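Local coordinates for abietadiene synthase, chloroplastic (Abies grandis, PDB 3S9V), which belongs to the terpene synthase family, a largely helical plant plastid protein that carries a metal-binding domain of that family, at residues I507-S510 with P511-I515. Numbering follows the deposited sequence.
Sequences IYFS and PASFI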
loop_
_atom_site.group_PDB
_atom_site.type_symbol
_atom_site.label_atom_id
_atom_site.label_comp_id
_atom_site.label_asym_id
_atom_site.label_seq_id
_atom_site.Cartn_x
_atom_site.Cartn_y
_atom_site.Cartn_z
ATOM N N ILE A 507 -25.875 -5.743 0.214
ATOM C CA ILE A 507 -25.572 -5.832 -1.211
ATOM C C ILE A 507 -25.061 -4.517 -1.798
ATOM O O ILE A 507 -24.200 -4.518 -2.682
ATOM C CB ILE A 507 -26.812 -6.282 -2.009
ATOM C CG1 ILE A 507 -27.119 -7.746 -1.695
ATOM C CG2 ILE A 507 -26.583 -6.091 -3.502
ATOM C CD1 ILE A 507 -28.321 -8.289 -2.442
ATOM N N TYR A 508 -25.586 -3.399 -1.313
ATOM C CA TYR A 508 -25.168 -2.092 -1.810
ATOM C C TYR A 508 -23.741 -1.784 -1.362
ATOM O O TYR A 508 -23.020 -1.025 -2.013
ATOM C CB TYR A 508 -26.109 -0.997 -1.307
ATOM C CG TYR A 508 -25.657 0.381 -1.718
ATOM C CD1 TYR A 508 -25.671 0.765 -3.055
ATOM C CD2 TYR A 508 -25.147 1.278 -0.778
ATOM C CE1 TYR A 508 -25.187 2.004 -3.455
ATOM C CE2 TYR A 508 -24.655 2.518 -1.164
ATOM C CZ TYR A 508 -24.675 2.873 -2.506
ATOM O OH TYR A 508 -24.156 4.083 -2.905
ATOM N N PHE A 509 -23.341 -2.377 -0.245
ATOM C CA PHE A 509 -22.003 -2.178 0.290
ATOM C C PHE A 509 -20.936 -2.554 -0.730
ATOM O O PHE A 509 -19.942 -1.848 -0.895
ATOM C CB PHE A 509 -21.803 -3.031 1.545
ATOM C CG PHE A 509 -20.358 -3.335 1.846
ATOM C CD1 PHE A 509 -19.506 -2.344 2.321
ATOM C CD2 PHE A 509 -19.841 -4.606 1.624
ATOM C CE1 PHE A 509 -18.165 -2.617 2.569
ATOM C CE2 PHE A 509 -18.492 -4.889 1.870
ATOM C CZ PHE A 509 -17.658 -3.894 2.342
ATOM N N SER A 510 -21.149 -3.680 -1.401
ATOM C CA SER A 510 -20.199 -4.182 -2.379
ATOM C C SER A 510 -19.709 -3.157 -3.392
ATOM O O SER A 510 -18.558 -2.735 -3.335
ATOM C CB SER A 510 -20.783 -5.400 -3.100
ATOM O OG SER A 510 -20.950 -6.474 -2.193
ATOM N N PRO A 511 -20.568 -2.732 -4.329
ATOM C CA PRO A 511 -20.059 -1.750 -5.290
ATOM C C PRO A 511 -19.621 -0.442 -4.632
ATOM O O PRO A 511 -18.685 0.210 -5.091
ATOM C CB PRO A 511 -21.236 -1.561 -6.239
ATOM C CG PRO A 511 -22.408 -1.713 -5.329
ATOM C CD PRO A 511 -22.023 -2.909 -4.482
ATOM N N ALA A 512 -20.298 -0.062 -3.558
ATOM C CA ALA A 512 -19.971 1.173 -2.861
ATOM C C ALA A 512 -18.550 1.135 -2.313
ATOM O O ALA A 512 -17.891 2.156 -2.205
ATOM C CB ALA A 512 -20.969 1.410 -1.722
ATOM N N SER A 513 -18.079 -0.053 -1.974
ATOM C CA SER A 513 -16.743 -0.200 -1.427
ATOM C C SER A 513 -15.623 -0.053 -2.461
ATOM O O SER A 513 -14.484 0.251 -2.086
ATOM C CB SER A 513 -16.607 -1.557 -0.736
ATOM O OG SER A 513 -16.365 -2.583 -1.688
ATOM N N PHE A 514 -15.919 -0.263 -3.747
ATOM C CA PHE A 514 -14.871 -0.145 -4.763
ATOM C C PHE A 514 -15.090 0.863 -5.890
ATOM O O PHE A 514 -14.134 1.504 -6.315
ATOM C CB PHE A 514 -14.493 -1.533 -5.326
ATOM C CG PHE A 514 -15.596 -2.228 -6.087
ATOM C CD1 PHE A 514 -15.842 -1.924 -7.424
ATOM C CD2 PHE A 514 -16.369 -3.211 -5.472
ATOM C CE1 PHE A 514 -16.845 -2.592 -8.147
ATOM C CE2 PHE A 514 -17.372 -3.886 -6.178
ATOM C CZ PHE A 514 -17.611 -3.574 -7.519
ATOM N N ILE A 515 -16.314 1.006 -6.393
ATOM C CA ILE A 515 -16.581 2.008 -7.442
ATOM C C ILE A 515 -17.420 3.084 -6.775
ATOM O O ILE A 515 -18.584 3.303 -7.102
ATOM C CB ILE A 515 -17.347 1.431 -8.667
ATOM C CG1 ILE A 515 -18.575 0.636 -8.215
ATOM C CG2 ILE A 515 -16.409 0.581 -9.504
ATOM C CD1 ILE A 515 -19.537 0.299 -9.353
#
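Ser510, Pro511 and Ala512 lie in the C-terminal half of helix 504-514, which kinks at the proline. Lacking an N-H, Pro511 cannot bond to the turn before it; instead its CD lies 3.3 Å from Ile507 O, and its CG rests against Tyr508 O. Two i to i+4 bonds follow: Ala512 N donates to Tyr508 O over 3.3 Å with an N-H...O angle of 154°, and Ser513 N lies 2.8 Å from Phe509 O in a more bent bond. Ser513 N is shared with Ser510 O, an i to i+3 pairing.

Ser510 O thus accepts twice from one residue. Ser513 OG reaches it at 2.7 Å, in the carbonyl plane and on a lone pair, whereas Ser513 N approaches from above that plane, 61° out of it. The hydroxyl gets there because chi1 of 81° sets OG between the backbone N and the carbonyl carbon, turning it back toward Ser510 O. Two side chains one turn on lie against aromatic rings: Ala512 CB sits over a face of Tyr508, 4.2 Å from the ring centroid, and Ser513 CB makes an off-centre CH-pi contact with Phe509, 3.8 Å from its CE1.

The turn is buried among neighbouring helices. Tyr508 and Ala512 pack on helix 461-491, where Tyr508 OH bonds to Glu481; Tyr508 also touches helix 521-541, Phe509 meets helix 768-781, and Ser510 and Ser513 both touch Ile753 of helix 741-757.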